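Side-chain contacts in HNH nuclease domain-containing protein (Streptomyces coelicolor, PDB 5ZMO), which binds phosphorothioated DNA through the sulfur-binding domain described here and is probably a type IV restriction endonuclease of the HNH class: residues 26-31 against 75-80; 33-38 against 55-60; 61-66 against 153-158; 93-98 against 106-111. All blocks are in the same frame, centred on the assembly; numbering follows the deposited sequence.

Interaction 1. Residues 26-31 against 75-80; sequences ALHRPV and RYPFWA. With nucleotides of chain B.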
# COMPACT_ATOMS: atom_id res chain seq x y z
N ALA A 26 0.78 12.22 5.69
CA ALA A 26 1.25 11.59 4.43
C ALA A 26 0.34 10.40 4.09
O ALA A 26 0.24 9.49 4.87
CB ALA A 26 2.69 11.15 4.60
N LEU A 27 -0.30 10.43 2.93
CA LEU A 27 -1.28 9.40 2.57
C LEU A 27 -0.68 8.19 1.82
O LEU A 27 -1.42 7.20 1.53
CB LEU A 27 -2.44 9.97 1.82
CG LEU A 27 -3.26 10.97 2.66
CD1 LEU A 27 -4.12 11.79 1.71
CD2 LEU A 27 -4.11 10.28 3.72
N HIS A 28 0.64 8.18 1.67
CA HIS A 28 1.38 7.18 0.84
C HIS A 28 1.12 5.75 1.29
O HIS A 28 0.69 4.90 0.52
CB HIS A 28 2.84 7.46 0.83
CG HIS A 28 3.20 8.82 0.32
ND1 HIS A 28 2.79 9.97 0.96
CD2 HIS A 28 3.96 9.22 -0.71
CE1 HIS A 28 3.24 11.02 0.29
NE2 HIS A 28 3.97 10.59 -0.71
N ARG A 29 1.32 5.49 2.60
CA ARG A 29 1.11 4.15 3.15
C ARG A 29 -0.34 3.74 3.14
O ARG A 29 -0.62 2.61 2.74
CB ARG A 29 1.84 3.98 4.50
CG ARG A 29 3.32 3.69 4.28
CD ARG A 29 4.03 3.57 5.63
NE ARG A 29 4.29 4.87 6.22
CZ ARG A 29 4.61 5.05 7.53
NH1 ARG A 29 4.81 6.26 8.00
NH2 ARG A 29 4.65 4.02 8.37
N PRO A 30 -1.27 4.62 3.60
CA PRO A 30 -2.67 4.34 3.50
C PRO A 30 -3.15 4.00 2.09
O PRO A 30 -3.94 3.00 1.94
CB PRO A 30 -3.34 5.62 4.05
CG PRO A 30 -2.31 6.06 5.11
CD PRO A 30 -1.02 5.79 4.47
N VAL A 31 -2.65 4.71 1.12
CA VAL A 31 -3.07 4.43 -0.30
C VAL A 31 -2.53 3.04 -0.75
O VAL A 31 -3.27 2.24 -1.30
CB VAL A 31 -2.64 5.54 -1.24
CG1 VAL A 31 -2.68 5.12 -2.72
CG2 VAL A 31 -3.47 6.78 -1.00
N ARG A 75 7.08 4.89 -4.55
CA ARG A 75 8.32 4.24 -4.19
C ARG A 75 8.52 4.30 -2.64
O ARG A 75 9.06 3.33 -2.08
CB ARG A 75 9.52 4.78 -4.95
CG ARG A 75 9.87 6.19 -4.64
CD ARG A 75 10.72 6.76 -5.74
NE ARG A 75 11.13 8.10 -5.40
CZ ARG A 75 12.28 8.45 -4.82
NH1 ARG A 75 12.48 9.74 -4.61
NH2 ARG A 75 13.20 7.58 -4.48
N TYR A 76 8.04 5.36 -1.98
CA TYR A 76 8.26 5.53 -0.52
C TYR A 76 7.58 4.41 0.32
O TYR A 76 8.28 3.69 1.00
CB TYR A 76 7.86 6.89 -0.05
CG TYR A 76 8.84 7.96 -0.52
CD1 TYR A 76 10.15 7.97 -0.06
CD2 TYR A 76 8.43 8.96 -1.39
CE1 TYR A 76 11.01 8.95 -0.45
CE2 TYR A 76 9.32 9.89 -1.89
CZ TYR A 76 10.60 9.90 -1.39
OH TYR A 76 11.51 10.87 -1.80
N PRO A 77 6.26 4.19 0.14
CA PRO A 77 5.57 3.10 0.92
C PRO A 77 5.93 1.71 0.41
O PRO A 77 5.88 0.76 1.18
CB PRO A 77 4.07 3.40 0.73
CG PRO A 77 4.04 4.17 -0.57
CD PRO A 77 5.31 5.04 -0.59
N PHE A 78 6.27 1.59 -0.87
CA PHE A 78 6.67 0.31 -1.48
C PHE A 78 7.81 -0.32 -0.73
O PHE A 78 7.90 -1.54 -0.65
CB PHE A 78 7.00 0.52 -2.94
CG PHE A 78 7.25 -0.72 -3.71
CD1 PHE A 78 6.18 -1.42 -4.25
CD2 PHE A 78 8.53 -1.20 -3.88
CE1 PHE A 78 6.41 -2.56 -5.01
CE2 PHE A 78 8.77 -2.33 -4.60
CZ PHE A 78 7.69 -3.04 -5.16
N TRP A 79 8.67 0.52 -0.19
CA TRP A 79 9.74 0.08 0.71
C TRP A 79 9.47 0.19 2.18
O TRP A 79 9.71 -0.76 2.94
CB TRP A 79 10.99 0.94 0.40
CG TRP A 79 12.26 0.47 1.13
CD1 TRP A 79 12.90 1.15 2.14
CD2 TRP A 79 13.07 -0.65 0.83
NE1 TRP A 79 13.99 0.44 2.55
CE2 TRP A 79 14.16 -0.63 1.74
CE3 TRP A 79 12.98 -1.68 -0.08
CZ2 TRP A 79 15.13 -1.60 1.75
CZ3 TRP A 79 13.97 -2.66 -0.07
CH2 TRP A 79 15.02 -2.60 0.84
N ALA A 80 8.87 1.30 2.62
CA ALA A 80 8.68 1.59 4.04
C ALA A 80 7.72 0.67 4.73
O ALA A 80 7.86 0.44 5.92
CB ALA A 80 8.23 3.00 4.24
P DG B 3 10.93 4.46 7.37
OP1 DG B 3 10.32 3.46 8.27
OP2 DG B 3 11.95 4.06 6.39
O5' DG B 3 9.70 5.18 6.66
C5' DG B 3 8.58 5.75 7.42
C4' DG B 3 8.22 7.09 6.83
O4' DG B 3 9.24 8.07 7.17
C3' DG B 3 8.16 7.12 5.30
O3' DG B 3 7.25 8.15 4.92
C2' DG B 3 9.54 7.62 4.91
C1' DG B 3 9.75 8.67 5.97
N9 DG B 3 11.14 9.07 6.21
C8 DG B 3 12.26 8.30 6.11
N7 DG B 3 13.35 8.94 6.46
C5 DG B 3 12.91 10.20 6.82
C6 DG B 3 13.65 11.34 7.25
O6 DG B 3 14.86 11.44 7.46
N1 DG B 3 12.81 12.42 7.51
C2 DG B 3 11.45 12.43 7.31
N2 DG B 3 10.80 13.55 7.65
N3 DG B 3 10.76 11.37 6.93
C4 DG B 3 11.55 10.30 6.68
P DC B 5 6.10 14.51 0.85
OP1 DC B 5 4.87 15.24 1.20
OP2 DC B 5 6.44 14.04 -0.50
O5' DC B 5 7.36 15.38 1.31
C5' DC B 5 7.35 15.99 2.59
C4' DC B 5 8.45 17.02 2.65
O4' DC B 5 9.75 16.41 2.69
C3' DC B 5 8.48 18.01 1.49
O3' DC B 5 8.86 19.28 2.08
C2' DC B 5 9.61 17.47 0.61
C1' DC B 5 10.58 16.86 1.61
N1 DC B 5 11.39 15.70 1.15
C2 DC B 5 12.76 15.66 1.37
O2 DC B 5 13.34 16.67 1.82
N3 DC B 5 13.46 14.56 1.00
C4 DC B 5 12.83 13.53 0.42
N4 DC B 5 13.55 12.46 0.09
C5 DC B 5 11.42 13.53 0.23
C6 DC B 5 10.75 14.63 0.58

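Interaction 2. Residues 33-38 against 55-60; sequences LLWAIG and DAVAPL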
# COMPACT_ATOMS: atom_id res chain seq x y z
N LEU A 33 -1.63 0.46 1.11
CA LEU A 33 -2.35 -0.59 1.85
C LEU A 33 -3.76 -0.80 1.32
O LEU A 33 -4.19 -1.95 1.16
CB LEU A 33 -2.45 -0.32 3.36
CG LEU A 33 -1.10 -0.49 4.03
CD1 LEU A 33 -1.11 0.19 5.40
CD2 LEU A 33 -0.71 -1.90 4.15
N LEU A 34 -4.53 0.28 1.16
CA LEU A 34 -5.91 0.10 0.58
C LEU A 34 -5.93 -0.59 -0.78
O LEU A 34 -6.78 -1.47 -1.06
CB LEU A 34 -6.61 1.45 0.51
CG LEU A 34 -7.23 2.02 1.77
CD1 LEU A 34 -7.70 3.45 1.51
CD2 LEU A 34 -8.41 1.18 2.18
N TRP A 35 -4.96 -0.26 -1.62
CA TRP A 35 -4.85 -0.84 -2.95
C TRP A 35 -4.55 -2.31 -2.78
O TRP A 35 -5.19 -3.17 -3.42
CB TRP A 35 -3.79 -0.15 -3.77
CG TRP A 35 -3.58 -0.78 -5.09
CD1 TRP A 35 -4.35 -0.62 -6.23
CD2 TRP A 35 -2.55 -1.71 -5.44
NE1 TRP A 35 -3.85 -1.38 -7.24
CE2 TRP A 35 -2.77 -2.07 -6.80
CE3 TRP A 35 -1.48 -2.30 -4.74
CZ2 TRP A 35 -1.94 -2.95 -7.46
CZ3 TRP A 35 -0.64 -3.19 -5.42
CH2 TRP A 35 -0.90 -3.51 -6.75
N ALA A 36 -3.57 -2.62 -1.91
CA ALA A 36 -3.21 -4.05 -1.70
C ALA A 36 -4.36 -4.91 -1.13
O ALA A 36 -4.52 -6.08 -1.48
CB ALA A 36 -2.00 -4.17 -0.80
N ILE A 37 -5.23 -4.32 -0.29
CA ILE A 37 -6.38 -5.04 0.23
C ILE A 37 -7.33 -5.32 -0.90
O ILE A 37 -7.89 -6.43 -1.03
CB ILE A 37 -7.05 -4.31 1.42
CG1 ILE A 37 -6.12 -4.31 2.63
CG2 ILE A 37 -8.38 -4.97 1.73
CD1 ILE A 37 -6.47 -3.25 3.67
N GLY A 38 -7.59 -4.30 -1.70
CA GLY A 38 -8.42 -4.49 -2.93
C GLY A 38 -7.87 -5.55 -3.88
O GLY A 38 -8.64 -6.42 -4.42
N ASP A 55 2.51 1.46 -11.80
CA ASP A 55 1.52 1.88 -12.79
C ASP A 55 0.08 1.87 -12.33
O ASP A 55 -0.66 2.77 -12.71
CB ASP A 55 1.70 1.16 -14.13
CG ASP A 55 3.05 1.54 -14.84
OD1 ASP A 55 3.75 2.54 -14.49
OD2 ASP A 55 3.39 0.89 -15.85
N ALA A 56 -0.29 0.93 -11.46
CA ALA A 56 -1.57 0.89 -10.87
C ALA A 56 -1.79 1.97 -9.83
O ALA A 56 -2.88 2.58 -9.72
CB ALA A 56 -1.81 -0.48 -10.24
N VAL A 57 -0.77 2.22 -9.02
CA VAL A 57 -0.97 2.99 -7.82
C VAL A 57 -0.64 4.47 -8.00
O VAL A 57 -1.24 5.33 -7.35
CB VAL A 57 -0.23 2.38 -6.60
CG1 VAL A 57 -0.47 3.23 -5.35
CG2 VAL A 57 -0.72 1.00 -6.33
N ALA A 58 0.26 4.77 -8.92
CA ALA A 58 0.66 6.18 -9.14
C ALA A 58 -0.53 7.13 -9.38
O ALA A 58 -0.58 8.24 -8.80
CB ALA A 58 1.71 6.31 -10.28
N PRO A 59 -1.45 6.77 -10.29
CA PRO A 59 -2.56 7.68 -10.48
C PRO A 59 -3.52 7.79 -9.30
O PRO A 59 -4.12 8.84 -9.13
CB PRO A 59 -3.40 7.03 -11.63
CG PRO A 59 -2.71 5.81 -12.03
CD PRO A 59 -1.47 5.60 -11.21
N LEU A 60 -3.63 6.74 -8.48
CA LEU A 60 -4.38 6.84 -7.20
C LEU A 60 -3.71 7.73 -6.16
O LEU A 60 -4.38 8.45 -5.39
CB LEU A 60 -4.65 5.48 -6.58
CG LEU A 60 -5.24 4.42 -7.47
CD1 LEU A 60 -5.23 3.04 -6.80
CD2 LEU A 60 -6.70 4.82 -7.87

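Interaction 3. Residues 61-66 against 153-158; sequences MEKYGQ and LEDFGL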
# COMPACT_ATOMS: atom_id res chain seq x y z
N MET A 61 -2.39 7.64 -6.12
CA MET A 61 -1.54 8.52 -5.28
C MET A 61 -1.79 9.99 -5.64
O MET A 61 -1.94 10.88 -4.75
CB MET A 61 -0.07 8.16 -5.53
CG MET A 61 0.93 8.18 -4.41
SD MET A 61 0.40 7.46 -2.88
CE MET A 61 0.95 5.77 -2.89
N GLU A 62 -1.84 10.29 -6.94
CA GLU A 62 -2.14 11.64 -7.40
C GLU A 62 -3.57 12.08 -7.12
O GLU A 62 -3.81 13.20 -6.62
CB GLU A 62 -1.81 11.75 -8.91
CG GLU A 62 -0.35 11.63 -9.21
CD GLU A 62 -0.03 11.14 -10.63
OE1 GLU A 62 1.19 11.20 -10.93
OE2 GLU A 62 -1.00 10.77 -11.36
N LYS A 63 -4.55 11.25 -7.47
CA LYS A 63 -5.93 11.63 -7.32
C LYS A 63 -6.38 11.68 -5.84
O LYS A 63 -6.91 12.69 -5.37
CB LYS A 63 -6.80 10.68 -8.15
CG LYS A 63 -8.26 11.01 -8.06
CD LYS A 63 -9.09 10.26 -9.08
CE LYS A 63 -10.52 10.75 -8.96
NZ LYS A 63 -11.31 10.21 -10.06
N TYR A 64 -6.15 10.60 -5.09
CA TYR A 64 -6.68 10.47 -3.71
C TYR A 64 -5.65 10.82 -2.62
O TYR A 64 -6.01 11.19 -1.52
CB TYR A 64 -7.19 9.09 -3.48
CG TYR A 64 -8.29 8.77 -4.40
CD1 TYR A 64 -9.55 9.34 -4.24
CD2 TYR A 64 -8.09 8.01 -5.50
CE1 TYR A 64 -10.60 9.08 -5.17
CE2 TYR A 64 -9.07 7.76 -6.40
CZ TYR A 64 -10.35 8.28 -6.23
OH TYR A 64 -11.30 7.98 -7.21
N GLY A 65 -4.38 10.68 -2.93
CA GLY A 65 -3.28 10.90 -1.96
C GLY A 65 -2.64 12.29 -1.91
O GLY A 65 -1.66 12.47 -1.18
N GLN A 66 -3.11 13.24 -2.74
CA GLN A 66 -2.52 14.62 -2.73
C GLN A 66 -1.04 14.69 -3.07
O GLN A 66 -0.32 15.58 -2.56
CB GLN A 66 -2.65 15.31 -1.34
CG GLN A 66 -3.95 15.10 -0.60
CD GLN A 66 -4.09 15.98 0.64
OE1 GLN A 66 -3.14 16.22 1.40
NE2 GLN A 66 -5.31 16.44 0.86
N LEU A 153 -13.98 4.06 -3.74
CA LEU A 153 -14.26 2.63 -3.58
C LEU A 153 -14.09 1.86 -4.86
O LEU A 153 -13.38 0.84 -4.87
CB LEU A 153 -15.66 2.40 -2.99
CG LEU A 153 -15.82 2.34 -1.47
CD1 LEU A 153 -14.85 3.21 -0.73
CD2 LEU A 153 -17.28 2.56 -1.03
N GLU A 154 -14.66 2.36 -5.96
CA GLU A 154 -14.47 1.75 -7.27
C GLU A 154 -13.01 1.70 -7.68
O GLU A 154 -12.53 0.67 -8.17
CB GLU A 154 -15.32 2.42 -8.36
CG GLU A 154 -16.77 1.96 -8.40
CD GLU A 154 -16.92 0.45 -8.69
OE1 GLU A 154 -17.95 -0.13 -8.24
OE2 GLU A 154 -16.03 -0.15 -9.35
N ASP A 155 -12.28 2.79 -7.47
CA ASP A 155 -10.91 2.88 -8.00
C ASP A 155 -9.94 1.98 -7.24
O ASP A 155 -8.92 1.51 -7.80
CB ASP A 155 -10.39 4.32 -8.07
CG ASP A 155 -10.95 5.11 -9.29
OD1 ASP A 155 -11.67 4.50 -10.13
OD2 ASP A 155 -10.66 6.32 -9.39
N PHE A 156 -10.27 1.72 -5.99
CA PHE A 156 -9.47 0.79 -5.15
C PHE A 156 -9.98 -0.66 -5.18
O PHE A 156 -9.41 -1.51 -4.52
CB PHE A 156 -9.39 1.30 -3.72
CG PHE A 156 -8.42 2.42 -3.54
CD1 PHE A 156 -8.78 3.71 -3.87
CD2 PHE A 156 -7.10 2.20 -3.12
CE1 PHE A 156 -7.90 4.76 -3.72
CE2 PHE A 156 -6.22 3.26 -2.98
CZ PHE A 156 -6.60 4.53 -3.29
N GLY A 157 -11.06 -0.96 -5.91
CA GLY A 157 -11.66 -2.26 -5.91
C GLY A 157 -12.37 -2.73 -4.66
O GLY A 157 -12.38 -3.89 -4.36
N LEU A 158 -12.96 -1.79 -3.91
CA LEU A 158 -13.51 -2.07 -2.62
C LEU A 158 -15.03 -1.82 -2.58
O LEU A 158 -15.62 -1.93 -1.52
CB LEU A 158 -12.81 -1.17 -1.61
CG LEU A 158 -11.29 -1.33 -1.49
CD1 LEU A 158 -10.80 -0.26 -0.55
CD2 LEU A 158 -10.92 -2.66 -0.92

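Interaction 4. Residues 93-98 against 106-111; sequences EELTLT and LESLNA. With nucleotides of chain C.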
# COMPACT_ATOMS: atom_id res chain seq x y z
N GLU A 93 18.00 -7.42 -1.52
CA GLU A 93 19.45 -7.32 -1.36
C GLU A 93 20.13 -6.98 -2.70
O GLU A 93 21.28 -6.57 -2.68
CB GLU A 93 20.02 -8.60 -0.64
CG GLU A 93 20.16 -8.52 0.91
CD GLU A 93 18.88 -8.18 1.74
OE1 GLU A 93 17.93 -9.00 1.83
OE2 GLU A 93 18.83 -7.09 2.37
N GLU A 94 19.42 -7.07 -3.83
CA GLU A 94 19.86 -6.67 -5.16
C GLU A 94 19.76 -5.17 -5.44
O GLU A 94 20.35 -4.69 -6.40
CB GLU A 94 19.13 -7.45 -6.24
CG GLU A 94 19.31 -8.99 -6.14
CD GLU A 94 20.77 -9.45 -5.88
OE1 GLU A 94 21.00 -10.33 -5.00
OE2 GLU A 94 21.69 -8.91 -6.55
N LEU A 95 19.01 -4.45 -4.63
CA LEU A 95 18.72 -3.04 -4.86
C LEU A 95 19.92 -2.21 -4.39
O LEU A 95 20.67 -2.61 -3.48
CB LEU A 95 17.40 -2.63 -4.17
CG LEU A 95 16.12 -3.38 -4.64
CD1 LEU A 95 14.91 -3.11 -3.76
CD2 LEU A 95 15.77 -3.00 -6.06
N THR A 96 20.08 -1.03 -4.96
CA THR A 96 21.04 -0.05 -4.44
C THR A 96 20.35 0.94 -3.50
O THR A 96 19.36 1.57 -3.89
CB THR A 96 21.71 0.67 -5.64
OG1 THR A 96 22.34 -0.35 -6.42
CG2 THR A 96 22.76 1.72 -5.15
N LEU A 97 20.84 1.10 -2.26
CA LEU A 97 20.22 2.02 -1.34
C LEU A 97 20.86 3.39 -1.42
O LEU A 97 22.03 3.51 -1.74
CB LEU A 97 20.35 1.52 0.10
CG LEU A 97 19.77 0.15 0.41
CD1 LEU A 97 19.93 -0.17 1.88
CD2 LEU A 97 18.32 0.10 0.00
N THR A 98 20.09 4.40 -1.07
CA THR A 98 20.59 5.77 -0.95
C THR A 98 20.14 6.40 0.35
O THR A 98 19.34 5.84 1.09
CB THR A 98 20.18 6.59 -2.19
OG1 THR A 98 20.76 7.92 -2.14
CG2 THR A 98 18.65 6.68 -2.35
N LEU A 106 15.28 4.92 -7.16
CA LEU A 106 14.31 4.66 -8.21
C LEU A 106 14.97 3.93 -9.39
O LEU A 106 14.36 3.06 -10.02
CB LEU A 106 13.65 5.94 -8.70
CG LEU A 106 12.55 5.79 -9.75
CD1 LEU A 106 11.47 4.91 -9.18
CD2 LEU A 106 11.86 7.10 -10.05
N GLU A 107 16.24 4.27 -9.68
CA GLU A 107 16.92 3.59 -10.80
C GLU A 107 17.05 2.06 -10.59
O GLU A 107 16.83 1.26 -11.54
CB GLU A 107 18.29 4.21 -11.02
CG GLU A 107 19.20 3.43 -11.98
CD GLU A 107 20.63 3.86 -11.83
OE1 GLU A 107 21.42 3.14 -11.16
OE2 GLU A 107 20.97 4.94 -12.36
N SER A 108 17.39 1.66 -9.36
CA SER A 108 17.55 0.23 -9.01
C SER A 108 16.21 -0.47 -8.89
O SER A 108 16.13 -1.64 -9.23
CB SER A 108 18.42 -0.01 -7.76
OG SER A 108 17.82 0.28 -6.47
N LEU A 109 15.17 0.24 -8.44
CA LEU A 109 13.78 -0.35 -8.50
C LEU A 109 13.38 -0.62 -9.92
O LEU A 109 12.78 -1.69 -10.24
CB LEU A 109 12.71 0.59 -7.84
CG LEU A 109 12.52 0.69 -6.37
CD1 LEU A 109 11.51 1.77 -6.05
CD2 LEU A 109 12.06 -0.65 -5.79
N ASN A 110 13.66 0.34 -10.81
CA ASN A 110 13.26 0.15 -12.20
C ASN A 110 14.06 -0.98 -12.84
O ASN A 110 13.51 -1.81 -13.57
CB ASN A 110 13.38 1.48 -13.01
CG ASN A 110 12.19 2.47 -12.77
OD1 ASN A 110 11.08 2.12 -12.31
ND2 ASN A 110 12.43 3.70 -13.11
N ALA A 111 15.35 -1.02 -12.57
CA ALA A 111 16.25 -2.04 -13.17
C ALA A 111 16.00 -3.45 -12.68
O ALA A 111 15.89 -4.35 -13.47
CB ALA A 111 17.72 -1.67 -12.94
P DC C 2 17.21 7.99 -7.51
OP1 DC C 2 17.19 7.16 -8.77
OP2 DC C 2 16.35 7.57 -6.42
O5' DC C 2 18.68 8.38 -6.96
C5' DC C 2 19.76 8.81 -7.85
C4' DC C 2 20.89 9.59 -7.19
O4' DC C 2 20.66 11.03 -7.14
C3' DC C 2 21.32 9.22 -5.78
O3' DC C 2 22.72 9.46 -5.60
C2' DC C 2 20.65 10.27 -4.91
C1' DC C 2 20.65 11.51 -5.79
N1 DC C 2 19.44 12.34 -5.64
C2 DC C 2 19.51 13.69 -5.23
O2 DC C 2 20.61 14.16 -4.86
N3 DC C 2 18.37 14.42 -5.20
C4 DC C 2 17.21 13.88 -5.62
N4 DC C 2 16.11 14.63 -5.57
C5 DC C 2 17.12 12.52 -6.03
C6 DC C 2 18.25 11.80 -6.04
P DG C 3 23.49 8.93 -4.35
OP1 DG C 3 24.94 8.99 -4.66
OP2 DG C 3 22.86 7.65 -3.90
O5' DG C 3 23.25 9.97 -3.16
C5' DG C 3 23.92 11.26 -3.13
C4' DG C 3 23.34 12.15 -2.05
O4' DG C 3 22.00 12.54 -2.43
C3' DG C 3 23.23 11.49 -0.66
O3' DG C 3 23.54 12.46 0.33
C2' DG C 3 21.76 11.12 -0.59
C1' DG C 3 21.15 12.29 -1.31
N9 DG C 3 19.79 12.08 -1.80
C8 DG C 3 19.20 10.92 -2.26
N7 DG C 3 17.96 11.08 -2.61
C5 DG C 3 17.70 12.42 -2.36
C6 DG C 3 16.52 13.17 -2.55
O6 DG C 3 15.42 12.80 -2.96
N1 DG C 3 16.69 14.49 -2.15
C2 DG C 3 17.88 15.04 -1.71
N2 DG C 3 17.85 16.32 -1.36
N3 DG C 3 18.99 14.34 -1.53
C4 DG C 3 18.82 13.05 -1.88

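Interaction 1. Residues 26-31 against 75-80
Arg29 meets Pro77 at a slant, with Arg29 CG 3.6 Å from Pro77 CB. His28 comes to the same proline with its CB, which lies 3.7 Å from Pro77 CD, while that CD sits at the edge of the imidazole, near its plane. On the backbone side Pro77 CG rests 3.6 Å from His28 O. Pro77 joins the first turn of helix 28-41 to helix 70-83, kinked at residues 76 and 77, and both helices face the DNA in this sulfur-binding domain. Beyond CG, a bend at chi3 (-78°) turns the Arg29 guanidinium so that DG3 C5' of chain B lies over one face; Arg29 NH1 approaches DG3 C4' to 3.7 Å. NH1 also hydrogen-bonds a modified group, probably the nucleotide between DG3 and DC5, and NH2 forms a salt bridge with Asp84. Replacing Arg29 by alanine would probably take away its share of the packing on Pro77 and leave Asp84 without its salt-bridge mate and the modified group without the NH1 bond. From the residue before Pro77, Tyr76 OH accepts a hydrogen bond from DC5 N4 of chain B (3.2 Å, 146°), with DC5 C5 set obliquely to the tyrosine ring.

Interaction 2. Residues 33-38 against 55-60
Val57 presses one methyl onto the indole of Trp35, and this is where the contact is tight. Val57 CG2 stands 3.4 Å from Trp35 CD2 and 3.6 Å from the centroid of the five-membered ring, only 18° off the ring normal, a CH-pi contact over the face of that ring. Trp35 carries its CG anti to the backbone N (chi1 176°), which sends the indole across to helix 50-63. On the valine, CG2 is the branch anti to the carbonyl carbon, and it is this branch that meets the ring. Leu60, one turn on, adds a lighter touch: its CD1 comes within 3.8 Å of Trp35 CD1, obliquely to the ring, the two side chains crossing at about a right angle. Ala56 marks the side nearer to solvent: its CB lies 3.7 Å from Trp35 CZ2, also obliquely to the ring, and the residue is partly exposed where Val57 and Leu60 are buried. The helix segments run 10.9 Å apart at an angle of 132°, a separation spanned largely by the single large indole. This is core packing of the helical domain: Val57 also touches Val31 and Leu32 of helix 28-41 and Val74 of helix 70-83, and the nearest atoms of the contact and of the bound nucleic acid are about 11 Å apart. With carbon-to-carbon touches carrying the contact and a methyl seated on a pi face, its cohesion probably comes from dispersion and the exclusion of water, not from polar pairing.

Interaction 3. Residues 61-66 against 153-158
Tyr64 OH donates a hydrogen bond to Asp155 OD2 (2.8 Å). The bond reaches the carboxylate from above its plane, 47° out of it, while OD2 lies at the edge of the tyrosine ring, near the ring plane. Asp155 belongs to the end of the short helix 152-155, which closes in a Schellman motif: Gly157, with positive phi, directs its N to Glu154 O at 3.2 Å, and Leu158 N reaches back to Leu153 O at 2.8 Å. The contact thus ties this helix end, late in the chain, to the C-terminal end of helix 50-63. Lys63 adds a looser electrostatic attraction, its NZ 4.0 Å from Asp155 OD2, beyond a salt bridge, at an exposed margin where water probably weakens it. The extended lysine chain crosses the aspartate at about a right angle, and its CG lies over one face of the neighbouring Tyr64 ring. Inward from the polar group, Tyr64 and Phe156 form an offset edge-to-face pair, the edge of Phe156 turned to the tyrosine face, with planes at 62° and centroids 5.7 Å apart. A leucine in place of Tyr64 would probably leave the Asp155 carboxylate without its hydroxyl donor and Phe156 without the ring its edge leans on. Phe156 also packs on Val31 and Leu34 of helix 28-41 and on Leu60, which places it on the core side of the contact. A chi1 of -77° carries its ring over to the tyrosine from a CB not directed there, and at the ring edge Phe156 CE1 comes within 3.7 Å of Tyr64 CD2.

Interaction 4. Residues 93-98 against 106-111
Leu95 reaches alongside helix 106-112, and its side chain can be followed outward atom by atom. Leu95 CB lies 3.7 Å from Ser108 OG in one of the serine's two conformers, a doubtful detail. With CG anti to the carbonyl carbon (chi1 -61°), the fork is carried to the Ser108 carbonyl and Leu109. One branch, Leu95 CD2, settles 3.5 Å from Ser108 O, against the backbone; the other, Leu95 CD1, ends 4.3 Å from Leu109 CD2 in a loose apolar touch, and it packs on Trp79 of helix 70-83 as well. Next to Leu95, Thr96 N points at Ser108 OG in a weak hydrogen bond that is doubtful for the same reason; Thr96 CB and Ser108 CB also come near each other. The contact places residues 95-96, which lead into strand 97-98, beside the start of the helix, and both strand and helix present donors to the DNA backbone. Leu106 N bonds DC2 OP2 of chain C at 3.0 Å (162°) and Glu107 N bonds DC2 OP1 at 3.2 Å (150°), a phosphate held by main-chain N-H groups of the first helical turn. From the strand, Thr98 OG1 donates to DG3 OP2 of chain C at 2.8 Å. Main-chain amides at a helix N terminus carry partial positive charge, which would favour the phosphate, and because DC2 and DG3 are gripped through phosphate oxygens, these bonds would be expected to be indifferent to the base.

In the fold
From the N terminus, residues 26-31 open interaction 1, which closes at 75-80 and so joins the start of helix 28-41 to the middle of helix 70-83. Interaction 2 is set wholly within that span, linking helix 28-41 to helix 50-63. Interaction 3 opens at 61-66, still inside the span, but closes only at 153-158, so it crosses interaction 1 and draws the late helix 152-155 onto the core. Interaction 4 begins after interaction 1 has closed and sits within the long span of interaction 3. Val31 touches both Val57 and Met61, while Arg75, Phe78 and Trp79 meet Leu95, Leu106 and Leu109, joining helix 70-83 to the outlying part around interaction 4, which also binds DNA.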